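Local coordinates for protein endonuclease V (Homo sapiens, PDB 6OZE) that probably cleaves RNA at inosine sites as a metal-ion-dependent endoribonuclease of the RNase H-like superfamily, at residues 52-60 / 71-79; 10-20 / 126-137. The protein carries 4 engineered substitutions. All coordinates share one frame; numbering follows the deposited sequence.

Contact 1: residues 52-60 / 71-79. With ACT (acetate ion), chain B.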
ATOM      1  N   SER A  52      -3.795 -17.024 -11.832  1.00 62.25           N
ATOM      2  CA  SER A  52      -2.697 -16.544 -11.011  1.00 61.28           C
ATOM      3  C   SER A  52      -1.604 -15.859 -11.816  1.00 61.61           C
ATOM      4  O   SER A  52      -0.602 -15.441 -11.226  1.00 59.19           O
ATOM      5  CB  SER A  52      -2.097 -17.691 -10.190  1.00 71.15           C
ATOM      6  OG  SER A  52      -1.502 -18.663 -11.036  1.00 73.74           O
ATOM      7  N   VAL A  53      -1.746 -15.740 -13.140  1.00 50.47           N
ATOM      8  CA  VAL A  53      -0.770 -15.055 -13.976  0.50 43.39           C
ATOM      9  C   VAL A  53      -1.315 -13.741 -14.540  1.00 34.60           C
ATOM     10  O   VAL A  53      -0.712 -12.686 -14.359  1.00 35.01           O
ATOM     11  CB  VAL A  53      -0.189 -15.978 -15.076  0.50 42.56           C
ATOM     12  CG1 VAL A  53       0.480 -17.192 -14.435  0.50 44.26           C
ATOM     13  CG2 VAL A  53      -1.243 -16.431 -16.072  0.50 46.90           C
ATOM     14  N   ARG A  54      -2.469 -13.780 -15.213  1.00 29.14           N
ATOM     15  CA  ARG A  54      -2.999 -12.545 -15.788  1.00 24.59           C
ATOM     16  C   ARG A  54      -3.636 -11.668 -14.719  1.00 25.79           C
ATOM     17  O   ARG A  54      -4.397 -12.146 -13.871  1.00 28.98           O
ATOM     18  CB  ARG A  54      -4.010 -12.835 -16.901  1.00 30.22           C
ATOM     19  CG  ARG A  54      -4.213 -11.673 -17.881  1.00 31.48           C
ATOM     20  CD  ARG A  54      -2.949 -11.374 -18.710  1.00 36.40           C
ATOM     21  NE  ARG A  54      -3.195 -10.380 -19.755  1.00 32.17           N
ATOM     22  CZ  ARG A  54      -2.245  -9.705 -20.403  1.00 26.97           C
ATOM     23  NH1 ARG A  54      -2.585  -8.822 -21.341  1.00 28.19           N
ATOM     24  NH2 ARG A  54      -0.965  -9.898 -20.110  1.00 28.04           N
ATOM     25  N   ALA A  55      -3.346 -10.373 -14.789  1.00 23.06           N
ATOM     26  CA  ALA A  55      -3.780  -9.438 -13.772  1.00 22.24           C
ATOM     27  C   ALA A  55      -3.917  -8.068 -14.410  1.00 22.44           C
ATOM     28  O   ALA A  55      -3.562  -7.864 -15.580  1.00 23.57           O
ATOM     29  CB  ALA A  55      -2.769  -9.391 -12.618  1.00 24.70           C
ATOM     30  N   CYS A  56      -4.453  -7.125 -13.644  1.00 21.34           N
ATOM     31  CA  CYS A  56      -4.471  -5.727 -14.043  1.00 20.23           C
ATOM     32  C   CYS A  56      -3.724  -4.912 -13.000  1.00 20.56           C
ATOM     33  O   CYS A  56      -3.907  -5.121 -11.795  1.00 23.15           O
ATOM     34  CB  CYS A  56      -5.903  -5.213 -14.170  1.00 22.29           C
ATOM     35  SG  CYS A  56      -6.003  -3.542 -14.779  1.00 23.65           S
ATOM     36  N   ALA A  57      -2.860  -4.015 -13.464  1.00 20.82           N
ATOM     37  CA  ALA A  57      -2.152  -3.076 -12.601  1.00 21.69           C
ATOM     38  C   ALA A  57      -2.711  -1.687 -12.863  1.00 20.02           C
ATOM     39  O   ALA A  57      -2.892  -1.297 -14.026  1.00 20.40           O
ATOM     40  CB  ALA A  57      -0.644  -3.103 -12.889  1.00 21.79           C
ATOM     41  N   SER A  58      -3.007  -0.944 -11.787  1.00 19.45           N
ATOM     42  CA  SER A  58      -3.601   0.376 -11.926  1.00 20.10           C
ATOM     43  C   SER A  58      -2.885   1.401 -11.057  1.00 18.20           C
ATOM     44  O   SER A  58      -2.444   1.095  -9.940  1.00 18.87           O
ATOM     45  CB  SER A  58      -5.083   0.369 -11.527  1.00 21.79           C
ATOM     46  OG  SER A  58      -5.823  -0.489 -12.401  1.00 22.79           O
ATOM     47  N   LEU A  59      -2.792   2.617 -11.583  1.00 19.00           N
ATOM     48  CA  LEU A  59      -2.295   3.776 -10.846  1.00 17.28           C
ATOM     49  C   LEU A  59      -3.303   4.894 -10.990  1.00 19.09           C
ATOM     50  O   LEU A  59      -3.721   5.220 -12.107  1.00 21.19           O
ATOM     51  CB  LEU A  59      -0.935   4.211 -11.411  1.00 20.27           C
ATOM     52  CG  LEU A  59      -0.434   5.601 -11.001  1.00 20.68           C
ATOM     53  CD1 LEU A  59      -0.117   5.618  -9.509  1.00 21.81           C
ATOM     54  CD2 LEU A  59       0.806   5.957 -11.807  1.00 22.40           C
ATOM     55  N   VAL A  60      -3.708   5.474  -9.856  1.00 17.58           N
ATOM     56  CA  VAL A  60      -4.580   6.640  -9.862  1.00 20.33           C
ATOM     57  C   VAL A  60      -3.905   7.747  -9.068  1.00 20.55           C
ATOM     58  O   VAL A  60      -3.088   7.490  -8.179  1.00 21.33           O
ATOM     59  CB  VAL A  60      -5.990   6.357  -9.300  1.00 20.66           C
ATOM     60  CG1 VAL A  60      -6.688   5.273 -10.130  1.00 24.03           C
ATOM     61  CG2 VAL A  60      -5.926   5.981  -7.800  1.00 21.28           C
ATOM     62  N   TYR A  71      -5.915  11.566 -12.470  1.00 24.15           N
ATOM     63  CA  TYR A  71      -5.188  10.723 -13.412  1.00 23.91           C
ATOM     64  C   TYR A  71      -5.537   9.279 -13.119  1.00 23.05           C
ATOM     65  O   TYR A  71      -5.639   8.889 -11.953  1.00 22.46           O
ATOM     66  CB  TYR A  71      -3.670  10.893 -13.253  1.00 25.45           C
ATOM     67  CG  TYR A  71      -2.850  10.012 -14.176  1.00 23.75           C
ATOM     68  CD1 TYR A  71      -2.560  10.421 -15.457  1.00 26.66           C
ATOM     69  CD2 TYR A  71      -2.372   8.777 -13.751  1.00 24.41           C
ATOM     70  CE1 TYR A  71      -1.811   9.633 -16.308  1.00 29.90           C
ATOM     71  CE2 TYR A  71      -1.614   7.970 -14.612  1.00 26.51           C
ATOM     72  CZ  TYR A  71      -1.349   8.411 -15.880  1.00 27.40           C
ATOM     73  OH  TYR A  71      -0.597   7.635 -16.750  1.00 30.63           O
ATOM     74  N   GLU A  72      -5.704   8.480 -14.168  1.00 25.66           N
ATOM     75  CA  GLU A  72      -5.890   7.052 -13.968  1.00 23.75           C
ATOM     76  C   GLU A  72      -5.310   6.295 -15.148  1.00 21.21           C
ATOM     77  O   GLU A  72      -5.454   6.715 -16.301  1.00 24.45           O
ATOM     78  CB  GLU A  72      -7.369   6.686 -13.787  1.00 27.57           C
ATOM     79  CG  GLU A  72      -8.273   7.114 -14.919  1.00 39.25           C
ATOM     80  CD  GLU A  72      -9.738   6.852 -14.619  1.00 50.94           C
ATOM     81  OE1 GLU A  72     -10.155   7.046 -13.456  1.00 54.24           O
ATOM     82  OE2 GLU A  72     -10.469   6.444 -15.543  1.00 58.60           O
ATOM     83  N   GLU A  73      -4.632   5.186 -14.852  1.00 21.96           N
ATOM     84  CA  GLU A  73      -4.126   4.320 -15.906  1.00 22.23           C
ATOM     85  C   GLU A  73      -4.180   2.883 -15.419  1.00 23.06           C
ATOM     86  O   GLU A  73      -3.765   2.592 -14.294  1.00 21.60           O
ATOM     87  CB  GLU A  73      -2.701   4.707 -16.301  1.00 24.16           C
ATOM     88  CG  GLU A  73      -2.111   3.848 -17.444  1.00 25.26           C
ATOM     89  CD  GLU A  73      -2.806   4.044 -18.789  1.00 37.70           C
ATOM     90  OE1 GLU A  73      -3.457   5.089 -18.998  1.00 36.31           O
ATOM     91  OE2 GLU A  73      -2.678   3.150 -19.654  1.00 47.72           O
ATOM     92  N   SER A  74      -4.694   1.987 -16.268  1.00 22.37           N
ATOM     93  CA  SER A  74      -4.781   0.567 -15.948  1.00 21.69           C
ATOM     94  C   SER A  74      -4.208  -0.210 -17.118  1.00 22.51           C
ATOM     95  O   SER A  74      -4.394   0.181 -18.275  1.00 26.14           O
ATOM     96  CB  SER A  74      -6.230   0.126 -15.782  1.00 24.53           C
ATOM     97  OG  SER A  74      -6.827   0.766 -14.656  1.00 27.93           O
ATOM     98  N   ARG A  75      -3.506  -1.301 -16.827  1.00 19.09           N
ATOM     99  CA  ARG A  75      -2.935  -2.127 -17.885  1.00 20.79           C
ATOM    100  C   ARG A  75      -3.042  -3.591 -17.501  1.00 20.47           C
ATOM    101  O   ARG A  75      -2.703  -3.965 -16.376  1.00 20.43           O
ATOM    102  CB  ARG A  75      -1.466  -1.765 -18.122  1.00 27.12           C
ATOM    103  CG  ARG A  75      -1.275  -0.378 -18.676  1.00 39.14           C
ATOM    104  CD  ARG A  75      -0.377  -0.403 -19.891  1.00 56.54           C
ATOM    105  NE  ARG A  75       0.899   0.241 -19.607  1.00 69.75           N
ATOM    106  CZ  ARG A  75       1.078   1.556 -19.612  1.00 73.84           C
ATOM    107  NH1 ARG A  75       0.060   2.361 -19.892  1.00 75.24           N
ATOM    108  NH2 ARG A  75       2.271   2.066 -19.340  1.00 75.38           N
ATOM    109  N   MET A  76      -3.486  -4.423 -18.441  1.00 22.06           N
ATOM    110  CA  MET A  76      -3.408  -5.863 -18.243  1.00 21.83           C
ATOM    111  C   MET A  76      -1.957  -6.308 -18.361  1.00 21.45           C
ATOM    112  O   MET A  76      -1.224  -5.860 -19.251  1.00 24.87           O
ATOM    113  CB  MET A  76      -4.219  -6.619 -19.299  1.00 23.35           C
ATOM    114  CG  MET A  76      -5.711  -6.311 -19.371  1.00 24.49           C
ATOM    115  SD  MET A  76      -6.582  -6.636 -17.808  1.00 26.05           S
ATOM    116  CE  MET A  76      -6.398  -8.411 -17.697  1.00 30.71           C
ATOM    117  N   VAL A  77      -1.549  -7.199 -17.457  1.00 21.21           N
ATOM    118  CA  VAL A  77      -0.169  -7.657 -17.358  1.00 24.39           C
ATOM    119  C   VAL A  77      -0.171  -9.145 -17.038  1.00 25.74           C
ATOM    120  O   VAL A  77      -1.167  -9.703 -16.578  1.00 26.17           O
ATOM    121  CB  VAL A  77       0.616  -6.886 -16.266  1.00 23.45           C
ATOM    122  CG1 VAL A  77       0.663  -5.389 -16.583  1.00 25.07           C
ATOM    123  CG2 VAL A  77      -0.010  -7.113 -14.903  1.00 26.47           C
ATOM    124  N   SER A  78       0.963  -9.793 -17.294  1.00 27.76           N
ATOM    125  CA  SER A  78       1.155 -11.204 -16.972  1.00 30.54           C
ATOM    126  C   SER A  78       2.225 -11.316 -15.891  1.00 29.70           C
ATOM    127  O   SER A  78       3.380 -10.952 -16.130  1.00 31.84           O
ATOM    128  CB  SER A  78       1.589 -11.987 -18.208  1.00 33.41           C
ATOM    129  OG  SER A  78       0.555 -12.018 -19.177  1.00 34.26           O
ATOM    130  N   LEU A  79       1.839 -11.820 -14.718  1.00 34.95           N
ATOM    131  CA  LEU A  79       2.735 -11.942 -13.564  1.00 32.12           C
ATOM    132  C   LEU A  79       3.419 -13.297 -13.652  1.00 35.51           C
ATOM    133  O   LEU A  79       2.941 -14.298 -13.116  1.00 39.77           O
ATOM    134  CB  LEU A  79       1.961 -11.810 -12.257  1.00 33.52           C
ATOM    135  CG  LEU A  79       1.048 -10.597 -12.060  1.00 39.43           C
ATOM    136  CD1 LEU A  79       0.726 -10.404 -10.586  1.00 43.50           C
ATOM    137  CD2 LEU A  79       1.668  -9.346 -12.604  1.00 40.19           C
TER
HETATM  138  C   ACT B 301      -5.750  -9.686 -21.677  0.80 27.59           C
HETATM  139  O   ACT B 301      -5.468 -10.702 -20.996  0.80 32.08           O
HETATM  140  OXT ACT B 301      -5.099  -8.620 -21.820  0.80 35.27           O
HETATM  141  CH3 ACT B 301      -7.064  -9.787 -22.498  0.80 41.38           C
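Ser-58 OG is held from two sides: across the strands it shares a hydrogen bond of 2.8 Å with Ser-74 OG, in which either could be the donor, and it also bonds Ser-235 OG of helix 226-242, which covers this face. Farther along, Arg-54 NH2 gives a hydrogen bond to Ser-78 OG at 2.8 Å; the hydroxyl lies 20° out of the guanidinium plane and the bond is bent, 138° at the hydrogen. A bend at chi2 (66°) carries the arginine chain across to the neighbouring strand, where the backbone of Met-76 and Val-77 lies over one face of the guanidinium. Its other two nitrogens hold an acetate, probably from the crystallisation liquor: NE binds O, and NH1 binds OXT in a nearly straight bond of 2.6 Å. Replacing Arg-54 by an alanine is likely to leave Ser-78 OG and the acetate without their donor and the backbone around Val-77 without its cover. The two strands form an antiparallel beta hairpin at one edge of the central RNase H-like sheet; strand 54-63 pairs with strand 39-47 along its other edge, while 69-78 is outermost. Paired backbone bonds join Ala-55 to Val-77, Ala-57 to Arg-75 and Leu-59 to Glu-73. Between them, Cys-56 CB packs 4.0 Å from Met-76 SD. On the face toward helix 89-106, Ala-55 CB meets Leu-79 CG, and Arg-75 NH1 makes a salt bridge to Glu-73 OE2 with a weak, bent hydrogen bond.

Contact 2: residues 10-20 / 126-137. Engineered in segment 126-137: Ser-132 (natural residue Cys).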
ATOM      1  N   LYS A  10      15.922 -12.916  -1.623  1.00 34.06           N
ATOM      2  CA  LYS A  10      16.168 -12.501  -0.246  1.00 34.88           C
ATOM      3  C   LYS A  10      17.294 -11.483  -0.176  1.00 34.79           C
ATOM      4  O   LYS A  10      17.208 -10.490   0.557  1.00 32.80           O
ATOM      5  CB  LYS A  10      16.516 -13.716   0.611  1.00 40.45           C
ATOM      6  CG  LYS A  10      15.331 -14.584   0.985  1.00 45.25           C
ATOM      7  CD  LYS A  10      15.806 -15.814   1.753  1.00 50.20           C
ATOM      8  CE  LYS A  10      14.699 -16.839   1.918  1.00 56.62           C
ATOM      9  NZ  LYS A  10      15.220 -18.072   2.577  1.00 63.92           N
ATOM     10  N   ARG A  11      18.365 -11.719  -0.931  1.00 33.62           N
ATOM     11  CA  ARG A  11      19.490 -10.796  -0.911  1.00 32.12           C
ATOM     12  C   ARG A  11      19.097  -9.440  -1.490  1.00 30.06           C
ATOM     13  O   ARG A  11      19.558  -8.394  -1.016  1.00 30.75           O
ATOM     14  CB  ARG A  11      20.654 -11.411  -1.686  1.00 43.10           C
ATOM     15  CG  ARG A  11      21.984 -10.854  -1.291  1.00 62.36           C
ATOM     16  CD  ARG A  11      22.690 -10.286  -2.486  1.00 70.71           C
ATOM     17  NE  ARG A  11      23.660 -11.216  -3.038  1.00 67.56           N
ATOM     18  CZ  ARG A  11      24.628 -10.859  -3.871  1.00 71.35           C
ATOM     19  NH1 ARG A  11      24.748  -9.592  -4.243  1.00 80.21           N
ATOM     20  NH2 ARG A  11      25.475 -11.767  -4.326  1.00 54.96           N
ATOM     21  N   GLU A  12      18.244  -9.432  -2.516  1.00 28.61           N
ATOM     22  CA  GLU A  12      17.801  -8.167  -3.090  1.00 26.77           C
ATOM     23  C   GLU A  12      16.859  -7.428  -2.140  1.00 27.77           C
ATOM     24  O   GLU A  12      16.902  -6.195  -2.048  1.00 27.39           O
ATOM     25  CB  GLU A  12      17.147  -8.425  -4.454  1.00 29.66           C
ATOM     26  CG  GLU A  12      16.545  -7.203  -5.144  1.00 26.68           C
ATOM     27  CD  GLU A  12      17.579  -6.184  -5.611  1.00 26.37           C
ATOM     28  OE1 GLU A  12      18.779  -6.352  -5.307  1.00 28.65           O
ATOM     29  OE2 GLU A  12      17.173  -5.203  -6.277  1.00 29.92           O
ATOM     30  N   GLN A  13      15.996  -8.158  -1.425  1.00 26.50           N
ATOM     31  CA  GLN A  13      15.192  -7.506  -0.397  1.00 25.38           C
ATOM     32  C   GLN A  13      16.085  -6.853   0.645  1.00 28.96           C
ATOM     33  O   GLN A  13      15.850  -5.708   1.041  1.00 29.65           O
ATOM     34  CB  GLN A  13      14.270  -8.520   0.275  1.00 27.94           C
ATOM     35  CG  GLN A  13      13.101  -8.926  -0.588  1.00 28.76           C
ATOM     36  CD  GLN A  13      12.213  -9.941   0.106  1.00 29.22           C
ATOM     37  OE1 GLN A  13      12.700 -10.814   0.818  1.00 33.92           O
ATOM     38  NE2 GLN A  13      10.906  -9.832  -0.110  1.00 28.64           N
ATOM     39  N   ALA A  14      17.139  -7.555   1.075  1.00 27.85           N
ATOM     40  CA  ALA A  14      18.057  -6.993   2.061  1.00 30.92           C
ATOM     41  C   ALA A  14      18.770  -5.767   1.507  1.00 33.28           C
ATOM     42  O   ALA A  14      18.926  -4.760   2.208  1.00 32.69           O
ATOM     43  CB  ALA A  14      19.066  -8.051   2.516  1.00 32.61           C
ATOM     44  N   ARG A  15      19.194  -5.825   0.239  1.00 27.27           N
ATOM     45  CA  ARG A  15      19.863  -4.676  -0.367  1.00 29.29           C
ATOM     46  C   ARG A  15      18.961  -3.456  -0.348  1.00 31.29           C
ATOM     47  O   ARG A  15      19.390  -2.351   0.005  1.00 29.70           O
ATOM     48  CB  ARG A  15      20.246  -4.997  -1.818  1.00 28.56           C
ATOM     49  CG  ARG A  15      20.984  -3.848  -2.527  1.00 28.54           C
ATOM     50  CD  ARG A  15      21.375  -4.206  -3.973  1.00 28.53           C
ATOM     51  NE  ARG A  15      20.244  -4.089  -4.907  1.00 28.06           N
ATOM     52  CZ  ARG A  15      20.064  -3.064  -5.743  1.00 30.20           C
ATOM     53  NH1 ARG A  15      20.920  -2.049  -5.753  1.00 30.93           N
ATOM     54  NH2 ARG A  15      19.041  -3.062  -6.590  1.00 27.53           N
ATOM     55  N   LEU A  16      17.715  -3.638  -0.758  1.00 25.86           N
ATOM     56  CA  LEU A  16      16.803  -2.513  -0.888  1.00 21.84           C
ATOM     57  C   LEU A  16      16.293  -2.038   0.468  1.00 26.47           C
ATOM     58  O   LEU A  16      16.094  -0.833   0.666  1.00 29.12           O
ATOM     59  CB  LEU A  16      15.636  -2.895  -1.798  1.00 23.74           C
ATOM     60  CG  LEU A  16      16.047  -3.218  -3.240  1.00 27.19           C
ATOM     61  CD1 LEU A  16      14.802  -3.559  -4.036  1.00 28.45           C
ATOM     62  CD2 LEU A  16      16.770  -2.039  -3.851  1.00 27.55           C
ATOM     63  N   LYS A  17      16.088  -2.963   1.416  1.00 25.53           N
ATOM     64  CA  LYS A  17      15.589  -2.582   2.740  1.00 27.20           C
ATOM     65  C   LYS A  17      16.535  -1.616   3.438  1.00 31.83           C
ATOM     66  O   LYS A  17      16.097  -0.791   4.255  1.00 32.06           O
ATOM     67  CB  LYS A  17      15.391  -3.828   3.603  1.00 28.47           C
ATOM     68  CG  LYS A  17      14.823  -3.571   5.003  1.00 33.36           C
ATOM     69  CD  LYS A  17      14.708  -4.876   5.773  1.00 46.37           C
ATOM     70  CE  LYS A  17      14.054  -4.670   7.132  1.00 50.81           C
ATOM     71  NZ  LYS A  17      13.931  -5.959   7.875  1.00 62.78           N
ATOM     72  N   ALA A  18      17.834  -1.711   3.147  1.00 30.02           N
ATOM     73  CA  ALA A  18      18.804  -0.805   3.743  1.00 32.26           C
ATOM     74  C   ALA A  18      18.584   0.638   3.309  1.00 36.86           C
ATOM     75  O   ALA A  18      19.126   1.550   3.943  1.00 37.10           O
ATOM     76  CB  ALA A  18      20.226  -1.256   3.412  1.00 35.04           C
ATOM     77  N   HIS A  19      17.801   0.863   2.253  1.00 32.22           N
ATOM     78  CA  HIS A  19      17.502   2.199   1.756  1.00 28.20           C
ATOM     79  C   HIS A  19      16.169   2.746   2.245  1.00 34.39           C
ATOM     80  O   HIS A  19      15.836   3.885   1.911  1.00 36.93           O
ATOM     81  CB  HIS A  19      17.536   2.235   0.225  1.00 33.52           C
ATOM     82  CG  HIS A  19      18.907   2.054  -0.344  1.00 38.53           C
ATOM     83  ND1 HIS A  19      19.452   0.812  -0.594  1.00 48.35           N
ATOM     84  CD2 HIS A  19      19.856   2.958  -0.681  1.00 43.61           C
ATOM     85  CE1 HIS A  19      20.670   0.960  -1.085  1.00 47.50           C
ATOM     86  NE2 HIS A  19      20.940   2.252  -1.148  1.00 47.64           N
ATOM     87  N   VAL A  20      15.396   1.962   3.004  1.00 34.74           N
ATOM     88  CA  VAL A  20      14.121   2.449   3.533  1.00 33.22           C
ATOM     89  C   VAL A  20      14.367   3.578   4.529  1.00 35.32           C
ATOM     90  O   VAL A  20      15.251   3.492   5.392  1.00 37.03           O
ATOM     91  CB  VAL A  20      13.321   1.305   4.183  1.00 36.02           C
ATOM     92  CG1 VAL A  20      12.057   1.850   4.852  1.00 36.93           C
ATOM     93  CG2 VAL A  20      12.940   0.267   3.168  1.00 37.23           C
ATOM     94  N   ARG A 126       9.653 -10.134   6.044  1.00 48.28           N
ATOM     95  CA  ARG A 126      11.050  -9.728   6.081  1.00 49.55           C
ATOM     96  C   ARG A 126      11.211  -8.235   6.342  1.00 53.72           C
ATOM     97  O   ARG A 126      12.276  -7.672   6.070  1.00 50.00           O
ATOM     98  CB  ARG A 126      11.742 -10.139   4.779  1.00 58.38           C
ATOM     99  CG  ARG A 126      13.245 -10.365   4.884  1.00 72.26           C
ATOM    100  CD  ARG A 126      13.759 -11.211   3.723  1.00 76.68           C
ATOM    101  NE  ARG A 126      13.550 -12.636   3.958  1.00 79.15           N
ATOM    102  CZ  ARG A 126      12.487 -13.325   3.554  1.00 66.33           C
ATOM    103  NH1 ARG A 126      11.517 -12.729   2.875  1.00 49.75           N
ATOM    104  NH2 ARG A 126      12.400 -14.621   3.829  1.00 74.28           N
ATOM    105  N   GLY A 127      10.180  -7.582   6.883  1.00 39.22           N
ATOM    106  CA  GLY A 127      10.230  -6.141   7.032  1.00 44.61           C
ATOM    107  C   GLY A 127      10.319  -5.387   5.725  1.00 32.93           C
ATOM    108  O   GLY A 127      10.765  -4.235   5.713  1.00 37.29           O
ATOM    109  N   PHE A 128       9.878  -5.992   4.617  1.00 31.22           N
ATOM    110  CA  PHE A 128      10.056  -5.360   3.306  1.00 29.34           C
ATOM    111  C   PHE A 128       8.973  -5.813   2.322  1.00 31.45           C
ATOM    112  O   PHE A 128       9.208  -6.552   1.354  1.00 34.17           O
ATOM    113  CB  PHE A 128      11.460  -5.613   2.752  1.00 32.38           C
ATOM    114  CG  PHE A 128      11.855  -4.649   1.675  1.00 29.31           C
ATOM    115  CD1 PHE A 128      12.013  -3.301   1.971  1.00 30.59           C
ATOM    116  CD2 PHE A 128      12.059  -5.078   0.375  1.00 30.50           C
ATOM    117  CE1 PHE A 128      12.359  -2.393   0.984  1.00 30.45           C
ATOM    118  CE2 PHE A 128      12.404  -4.171  -0.611  1.00 28.75           C
ATOM    119  CZ  PHE A 128      12.569  -2.835  -0.304  1.00 28.69           C
ATOM    120  N   GLY A 129       7.751  -5.329   2.528  1.00 29.63           N
ATOM    121  CA  GLY A 129       6.644  -5.666   1.663  1.00 28.42           C
ATOM    122  C   GLY A 129       6.548  -4.757   0.446  1.00 24.06           C
ATOM    123  O   GLY A 129       7.374  -3.870   0.221  1.00 27.83           O
ATOM    124  N   VAL A 130       5.478  -4.973  -0.323  1.00 22.97           N
ATOM    125  CA  VAL A 130       5.286  -4.283  -1.600  1.00 23.67           C
ATOM    126  C   VAL A 130       5.379  -2.770  -1.447  1.00 22.49           C
ATOM    127  O   VAL A 130       5.947  -2.079  -2.300  1.00 24.34           O
ATOM    128  CB  VAL A 130       3.969  -4.732  -2.264  1.00 29.07           C
ATOM    129  CG1 VAL A 130       2.785  -4.479  -1.326  1.00 33.93           C
ATOM    130  CG2 VAL A 130       3.763  -4.036  -3.609  1.00 29.86           C
ATOM    131  N   ALA A 131       4.798  -2.220  -0.379  1.00 23.01           N
ATOM    132  CA  ALA A 131       4.802  -0.767  -0.240  1.00 19.88           C
ATOM    133  C   ALA A 131       6.216  -0.231  -0.027  1.00 20.79           C
ATOM    134  O   ALA A 131       6.554   0.853  -0.520  1.00 24.27           O
ATOM    135  CB  ALA A 131       3.873  -0.345   0.909  1.00 20.33           C
ATOM    136  N   SER A 132       7.049  -0.961   0.713  1.00 22.90           N
ATOM    137  CA  SER A 132       8.428  -0.534   0.923  0.90 21.07           C
ATOM    138  C   SER A 132       9.255  -0.741  -0.334  1.00 22.94           C
ATOM    139  O   SER A 132      10.107   0.090  -0.677  1.00 23.60           O
ATOM    140  CB  SER A 132       9.053  -1.349   2.047  0.90 25.20           C
ATOM    141  OG  SER A 132       8.464  -0.972   3.279  0.90 28.83           O
ATOM    142  N   HIS A 133       9.026  -1.866  -1.009  1.00 22.79           N
ATOM    143  CA  HIS A 133       9.774  -2.207  -2.209  1.00 21.18           C
ATOM    144  C   HIS A 133       9.471  -1.203  -3.315  1.00 22.91           C
ATOM    145  O   HIS A 133      10.389  -0.694  -3.976  1.00 23.26           O
ATOM    146  CB  HIS A 133       9.362  -3.626  -2.605  1.00 22.75           C
ATOM    147  CG  HIS A 133      10.341  -4.357  -3.478  1.00 21.53           C
ATOM    148  ND1 HIS A 133      10.623  -5.690  -3.285  1.00 24.59           N
ATOM    149  CD2 HIS A 133      11.084  -3.960  -4.537  1.00 25.02           C
ATOM    150  CE1 HIS A 133      11.495  -6.092  -4.199  1.00 25.81           C
ATOM    151  NE2 HIS A 133      11.801  -5.055  -4.959  1.00 25.29           N
ATOM    152  N   LEU A 134       8.186  -0.880  -3.508  1.00 18.27           N
ATOM    153  CA  LEU A 134       7.822   0.139  -4.484  1.00 19.88           C
ATOM    154  C   LEU A 134       8.327   1.512  -4.053  1.00 20.74           C
ATOM    155  O   LEU A 134       8.801   2.295  -4.886  1.00 22.50           O
ATOM    156  CB  LEU A 134       6.301   0.148  -4.677  1.00 19.89           C
ATOM    157  CG  LEU A 134       5.755   1.141  -5.699  1.00 19.90           C
ATOM    158  CD1 LEU A 134       6.218   0.783  -7.127  1.00 20.96           C
ATOM    159  CD2 LEU A 134       4.240   1.159  -5.618  1.00 21.41           C
ATOM    160  N   GLY A 135       8.232   1.830  -2.753  1.00 20.52           N
ATOM    161  CA  GLY A 135       8.685   3.134  -2.290  1.00 24.82           C
ATOM    162  C   GLY A 135      10.165   3.377  -2.528  1.00 22.23           C
ATOM    163  O   GLY A 135      10.569   4.449  -2.987  1.00 24.75           O
ATOM    164  N   VAL A 136      11.009   2.398  -2.200  1.00 23.35           N
ATOM    165  CA  VAL A 136      12.451   2.584  -2.365  0.65 20.64           C
ATOM    166  C   VAL A 136      12.807   2.756  -3.838  1.00 22.36           C
ATOM    167  O   VAL A 136      13.665   3.569  -4.199  1.00 25.86           O
ATOM    168  CB  VAL A 136      13.223   1.419  -1.710  0.65 24.93           C
ATOM    169  CG1 VAL A 136      14.659   1.365  -2.205  0.65 28.01           C
ATOM    170  CG2 VAL A 136      13.197   1.551  -0.186  0.65 27.19           C
ATOM    171  N   LEU A 137      12.158   1.974  -4.713  1.00 22.79           N
ATOM    172  CA  LEU A 137      12.507   2.013  -6.130  1.00 23.67           C
ATOM    173  C   LEU A 137      11.967   3.258  -6.828  1.00 25.05           C
ATOM    174  O   LEU A 137      12.638   3.794  -7.713  1.00 25.60           O
ATOM    175  CB  LEU A 137      12.034   0.732  -6.816  1.00 22.93           C
ATOM    176  CG  LEU A 137      12.842  -0.524  -6.476  1.00 27.83           C
ATOM    177  CD1 LEU A 137      12.198  -1.738  -7.124  1.00 32.32           C
ATOM    178  CD2 LEU A 137      14.296  -0.397  -6.929  1.00 30.29           C
TER
HETATM  179  O   HOH W   1       9.807  -7.325  -1.121  1.00 28.89           O
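A chi1 of -161° sets Phe-128 CG opposite the backbone N and directs the ring against helix 3-17, while chi1 of -63° and an extended chi2 lay Leu-16 CD1 by His-133 NE2, 3.5 Å away. The contact packs this N-terminal helix on the loop leading into helix 130-138 and on one side of that helix, the axes of 10-17 and 130-137 inclined at 61°, on the flank of the RNase H-like core. The phenylalanine is enclosed: Gln-13 O and Lys-17 N lie over one face, His-133 N over the opposite one, Val-20 CG2 meets the edge at CE1, and Leu-16 CB comes within 3.4 Å of Phe-128 CZ. The same Val-20 methyl also touches Val-136 CG2 at 3.6 Å. Polar links frame the apolar patch. Lys-17, fully extended, slides past the ring and gives NZ to Arg-126 O at 3.0 Å, from above the carbonyl plane. Gln-13 OE1 accepts a weak bond from Arg-126 NH1, and its NE2 also binds Gly-86 O. One water joins both segments, taking a hydrogen from Gln-13 NE2, donating to Phe-128 O and lying 2.8 Å from His-133 ND1 in the imidazole plane.

Both contacts are partly buried, yet they bind different layers of the fold. Contact 1 lies within the central sheet, at its edge, and joins neighbours in sequence; contact 2 brings together parts of the chain more than a hundred residues apart and ties helix 3-17 to the helix and loop beside the sheet. Regular backbone bonding governs the first, whereas the second depends on side chains around an aromatic ring, with a few polar links and a water. Their centres are 21 Å apart and they do not touch, but helix 89-106 meets both: Phe-95 packs on Val-77 and Leu-79, and Phe-90 on Gln-13 and His-133.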